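Side-chain contacts in CPXV018 protein (Cowpox virus, PDB 4PDC), which probably acts as a viral decoy with an MHC class I-like platform fold that engages the NKG2D receptor of natural killer cells: residues V69-T73 with P74-L78; M136-R139 with S140-K144. The protein carries 2 engineered substitutions. All coordinates share one frame; numbering follows the deposited sequence.

Overall arrangement
Contact 1 precedes contact 2 along the chain, and the two lie on opposite sides of its centre, with centres about 37 Å apart and nearest atoms about 21 Å apart. Contact 1 is an exposed bend where the loop after helix 51-64 enters strand 75-87. Contact 2 is a run of turns in helix 131-146. They belong to one platform, an antiparallel sheet carrying helices on a face: Leu78 of contact 1 meets Trp117 of helix 113-126, while Leu138 of contact 2 reaches Tyr86, farther along strand 75-87. That strand thus spans the platform between the two sites. Contact 2 also touches another protein chain, whereas no other protein chain of the assembly touches contact 1.

Contact 1. Residues V69-T73 with P74-L78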
loop_
_atom_site.group_PDB
_atom_site.type_symbol
_atom_site.label_atom_id
_atom_site.label_comp_id
_atom_site.label_asym_id
_atom_site.label_seq_id
_atom_site.Cartn_x
_atom_site.Cartn_y
_atom_site.Cartn_z
ATOM N N VAL E 69 8.708 -10.352 22.757
ATOM C CA VAL E 69 8.565 -11.351 23.812
ATOM C C VAL E 69 9.266 -10.846 25.068
ATOM O O VAL E 69 10.342 -10.252 24.980
ATOM C CB VAL E 69 9.141 -12.731 23.407
ATOM C CG1 VAL E 69 8.408 -13.274 22.194
ATOM C CG2 VAL E 69 10.637 -12.655 23.132
ATOM N N PRO E 70 8.654 -11.057 26.245
ATOM C CA PRO E 70 9.356 -10.653 27.468
ATOM C C PRO E 70 10.658 -11.431 27.628
ATOM O O PRO E 70 10.721 -12.585 27.205
ATOM C CB PRO E 70 8.363 -10.997 28.584
ATOM C CG PRO E 70 7.037 -11.130 27.904
ATOM C CD PRO E 70 7.333 -11.640 26.535
ATOM N N THR E 71 11.672 -10.806 28.216
ATOM C CA THR E 71 12.979 -11.441 28.376
ATOM C C THR E 71 13.534 -11.223 29.773
ATOM O O THR E 71 13.190 -10.250 30.442
ATOM C CB THR E 71 14.012 -10.897 27.364
ATOM O OG1 THR E 71 14.372 -9.556 27.719
ATOM C CG2 THR E 71 13.455 -10.912 25.952
ATOM N N SER E 72 14.396 -12.136 30.202
ATOM C CA SER E 72 15.145 -11.958 31.437
ATOM C C SER E 72 16.316 -11.011 31.182
ATOM O O SER E 72 16.913 -10.480 32.117
ATOM C CB SER E 72 15.643 -13.303 31.965
ATOM O OG SER E 72 16.431 -13.963 30.990
ATOM N N THR E 73 16.640 -10.814 29.907
ATOM C CA THR E 73 17.663 -9.857 29.499
ATOM C C THR E 73 17.225 -8.443 29.883
ATOM O O THR E 73 16.225 -7.948 29.363
ATOM C CB THR E 73 17.918 -9.926 27.977
ATOM O OG1 THR E 73 18.239 -11.274 27.600
ATOM C CG2 THR E 73 19.058 -9.000 27.572
ATOM N N PRO E 74 17.972 -7.783 30.788
ATOM C CA PRO E 74 17.491 -6.517 31.358
ATOM C C PRO E 74 17.473 -5.335 30.388
ATOM O O PRO E 74 16.702 -4.403 30.609
ATOM C CB PRO E 74 18.481 -6.251 32.496
ATOM C CG PRO E 74 19.729 -6.916 32.069
ATOM C CD PRO E 74 19.308 -8.141 31.300
ATOM N N TYR E 75 18.298 -5.367 29.344
ATOM C CA TYR E 75 18.365 -4.249 28.404
ATOM C C TYR E 75 18.381 -4.714 26.953
ATOM O O TYR E 75 19.195 -5.552 26.564
ATOM C CB TYR E 75 19.603 -3.392 28.683
ATOM C CG TYR E 75 19.630 -2.091 27.910
ATOM C CD1 TYR E 75 20.198 -2.023 26.643
ATOM C CD2 TYR E 75 19.082 -0.934 28.444
ATOM C CE1 TYR E 75 20.225 -0.835 25.933
ATOM C CE2 TYR E 75 19.102 0.259 27.741
ATOM C CZ TYR E 75 19.675 0.302 26.486
ATOM O OH TYR E 75 19.695 1.485 25.784
ATOM N N GLU E 76 17.471 -4.151 26.161
ATOM C CA GLU E 76 17.433 -4.381 24.722
ATOM C C GLU E 76 17.083 -3.087 24.003
ATOM O O GLU E 76 16.036 -2.492 24.258
ATOM C CB GLU E 76 16.417 -5.467 24.352
ATOM C CG GLU E 76 16.882 -6.880 24.630
ATOM C CD GLU E 76 16.107 -7.918 23.836
ATOM O OE1 GLU E 76 14.857 -7.854 23.818
ATOM O OE2 GLU E 76 16.755 -8.799 23.226
ATOM N N ASP E 77 17.975 -2.661 23.115
ATOM C CA ASP E 77 17.752 -1.491 22.281
ATOM C C ASP E 77 17.700 -1.914 20.821
ATOM O O ASP E 77 18.663 -2.460 20.288
ATOM C CB ASP E 77 18.851 -0.451 22.494
ATOM C CG ASP E 77 18.566 0.847 21.774
ATOM O OD1 ASP E 77 17.673 1.593 22.227
ATOM O OD2 ASP E 77 19.233 1.125 20.755
ATOM N N LEU E 78 16.564 -1.658 20.186
ATOM C CA LEU E 78 16.350 -2.043 18.799
ATOM C C LEU E 78 16.178 -0.801 17.944
ATOM O O LEU E 78 15.387 0.078 18.278
ATOM C CB LEU E 78 15.125 -2.948 18.680
ATOM C CG LEU E 78 15.244 -4.299 19.383
ATOM C CD1 LEU E 78 13.879 -4.929 19.547
ATOM C CD2 LEU E 78 16.163 -5.217 18.588
#
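Thr71 looks across at Glu76 and Thr73 flanks it, in a bend where the backbone runs out along 69-72, turns at Ser72 to Pro74 and comes back as a strand, leaving the CA atoms of Thr71 and Glu76 about 9.1 Å apart. It is the loop-to-strand junction at the surface where strand 75-87, an inner strand of the antiparallel sheet in this MHC class I-like platform, begins. The trans Thr73-Pro74 peptide carries the corner, with Pro74 CD 3.0 Å from Thr73 CA, and the proline ring restricts rotation there. Inside the bend Thr71 OG1 donates to Thr73 O at 3.0 Å. It arrives in the carbonyl plane on a lone pair, at a C=O...O angle of 122°. A chi1 of 71° sets this hydroxyl between the backbone N and carbonyl carbon of Thr71, turned to the corner, while the methyl points back along the loop, where the end of the Glu76 side chain brings OE1 to 4.0 Å from Thr71 CG2. The side chains of Thr71 and Glu76 run at a slant to each other. Alternation along the strand turns Tyr75 away from the loop, where its hydroxyl bonds Glu11, and Glu76 toward it. The buried Glu76 carboxylate finds partners on both oxygens: Tyr99 at OE2 and Asn113 at OE1. Asn113 also receives the backbone N-H of Val69, so one residue at the start of helix 113-126 ties both arms of the bend. Nearer the corner, the Thr73 methyl lies alongside the start of the returning strand, with CG2 3.6 Å from Tyr75 O and 4.2 Å from Glu76 CG.

Contact 2. Residues M136-R139 with S140-K144; sequences MHLR and SLVRK
Leu138 and Val142, one helical turn apart, lie side by side and point the same way, with Leu138 CD1 3.9 Å from Val142 CG2. With CG anti to its backbone N (chi1 168°), Leu138 leans toward the following turn, where Val142 offers the branch that lies beside its own N. That same CG2 also presses to 3.2 Å from Leu138 O, next to the backbone bond from Val142 N. This apolar pair faces the sheet: both touch His2, and Leu138 adds Leu4 and Tyr86. Leu141, a step round the helix, spreads over the preceding turn with CG 3.2 Å from His137 O and packs on Phe51 and Tyr55 of helix 51-64. Ser140 turns its hydroxyl back along the helix instead. OG beside the backbone N (chi1 -55°) donates to Met136 O at 2.8 Å, while Ser140 N reaches that oxygen at 3.0 Å from the other face of the carbonyl plane. Two donors therefore grip one carbonyl, and the buried hydroxyl is satisfied without leaving the helix. His137 points elsewhere: its ND1 bonds Tyr55 and its ring meets Phe51 edge-to-face. Arg139 and Arg143 extend from the helix. Arg143 NE forms a salt bridge with Asp147, and each guanidinium group makes a weak, long ion pair with an acidic side chain of another protein chain, on which Met136 and Ser140 also pack. The successive i to i+4 backbone bonds, to which Ser140 adds its hydroxyl, are those of a regular alpha-helix, here a platform helix of an MHC class I-like fold at a protein interface, consistent with receptor binding.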
loop_
_atom_site.group_PDB
_atom_site.type_symbol
_atom_site.label_atom_id
_atom_site.label_comp_id
_atom_site.label_asym_id
_atom_site.label_seq_id
_atom_site.Cartn_x
_atom_site.Cartn_y
_atom_site.Cartn_z
ATOM N N MET E 136 7.794 9.903 -3.079
ATOM C CA MET E 136 6.781 10.906 -3.382
ATOM C C MET E 136 6.571 11.839 -2.190
ATOM O O MET E 136 6.359 13.042 -2.370
ATOM C CB MET E 136 5.470 10.233 -3.793
ATOM C CG MET E 136 5.576 9.483 -5.114
ATOM S SD MET E 136 5.927 10.571 -6.508
ATOM C CE MET E 136 4.315 11.306 -6.760
ATOM N N HIS E 137 6.635 11.294 -0.978
ATOM C CA HIS E 137 6.594 12.129 0.222
ATOM C C HIS E 137 7.808 13.050 0.263
ATOM O O HIS E 137 7.691 14.238 0.569
ATOM C CB HIS E 137 6.550 11.283 1.495
ATOM C CG HIS E 137 5.227 10.630 1.747
ATOM N ND1 HIS E 137 4.763 10.362 3.017
ATOM C CD2 HIS E 137 4.272 10.187 0.896
ATOM C CE1 HIS E 137 3.579 9.783 2.937
ATOM N NE2 HIS E 137 3.258 9.665 1.661
ATOM N N LEU E 138 8.974 12.489 -0.043
ATOM C CA LEU E 138 10.221 13.246 -0.058
ATOM C C LEU E 138 10.117 14.455 -0.985
ATOM O O LEU E 138 10.437 15.574 -0.598
ATOM C CB LEU E 138 11.384 12.343 -0.482
ATOM C CG LEU E 138 12.711 13.019 -0.835
ATOM C CD1 LEU E 138 13.215 13.891 0.309
ATOM C CD2 LEU E 138 13.753 11.973 -1.207
ATOM N N ARG E 139 9.653 14.227 -2.206
ATOM C CA ARG E 139 9.523 15.302 -3.177
ATOM C C ARG E 139 8.492 16.340 -2.718
ATOM O O ARG E 139 8.689 17.543 -2.888
ATOM C CB ARG E 139 9.148 14.724 -4.542
ATOM C CG ARG E 139 10.266 13.898 -5.165
ATOM C CD ARG E 139 9.829 13.237 -6.462
ATOM N NE ARG E 139 9.547 14.214 -7.506
ATOM C CZ ARG E 139 8.856 13.952 -8.608
ATOM N NH1 ARG E 139 8.365 12.737 -8.817
ATOM N NH2 ARG E 139 8.646 14.910 -9.501
ATOM N N SER E 140 7.406 15.876 -2.113
ATOM C CA SER E 140 6.384 16.788 -1.611
ATOM C C SER E 140 6.915 17.603 -0.430
ATOM O O SER E 140 6.571 18.776 -0.270
ATOM C CB SER E 140 5.131 16.013 -1.199
ATOM O OG SER E 140 4.649 15.219 -2.271
ATOM N N LEU E 141 7.755 16.986 0.396
ATOM C CA LEU E 141 8.298 17.670 1.569
ATOM C C LEU E 141 9.389 18.659 1.173
ATOM O O LEU E 141 9.527 19.718 1.785
ATOM C CB LEU E 141 8.840 16.659 2.580
ATOM C CG LEU E 141 7.787 15.824 3.313
ATOM C CD1 LEU E 141 8.447 14.667 4.044
ATOM C CD2 LEU E 141 6.969 16.676 4.280
ATOM N N VAL E 142 10.164 18.318 0.149
ATOM C CA VAL E 142 11.150 19.247 -0.384
ATOM C C VAL E 142 10.427 20.497 -0.881
ATOM O O VAL E 142 10.917 21.611 -0.720
ATOM C CB VAL E 142 11.979 18.609 -1.520
ATOM C CG1 VAL E 142 12.783 19.666 -2.272
ATOM C CG2 VAL E 142 12.919 17.548 -0.960
ATOM N N ARG E 143 9.251 20.301 -1.470
ATOM C CA ARG E 143 8.451 21.412 -1.974
ATOM C C ARG E 143 8.042 22.364 -0.852
ATOM O O ARG E 143 8.214 23.577 -0.972
ATOM C CB ARG E 143 7.212 20.883 -2.700
ATOM C CG ARG E 143 6.232 21.951 -3.160
ATOM C CD ARG E 143 6.860 22.910 -4.155
ATOM N NE ARG E 143 5.897 23.906 -4.620
ATOM C CZ ARG E 143 5.025 23.710 -5.606
ATOM N NH1 ARG E 143 4.987 22.549 -6.247
ATOM N NH2 ARG E 143 4.189 24.677 -5.951
ATOM N N LYS E 144 7.499 21.817 0.234
ATOM C CA LYS E 144 7.124 22.627 1.389
ATOM C C LYS E 144 8.328 23.388 1.920
ATOM O O LYS E 144 8.255 24.585 2.188
ATOM C CB LYS E 144 6.547 21.761 2.510
ATOM C CG LYS E 144 5.279 21.017 2.157
ATOM C CD LYS E 144 4.645 20.392 3.394
ATOM C CE LYS E 144 3.932 21.434 4.244
ATOM N NZ LYS E 144 3.319 20.842 5.464
#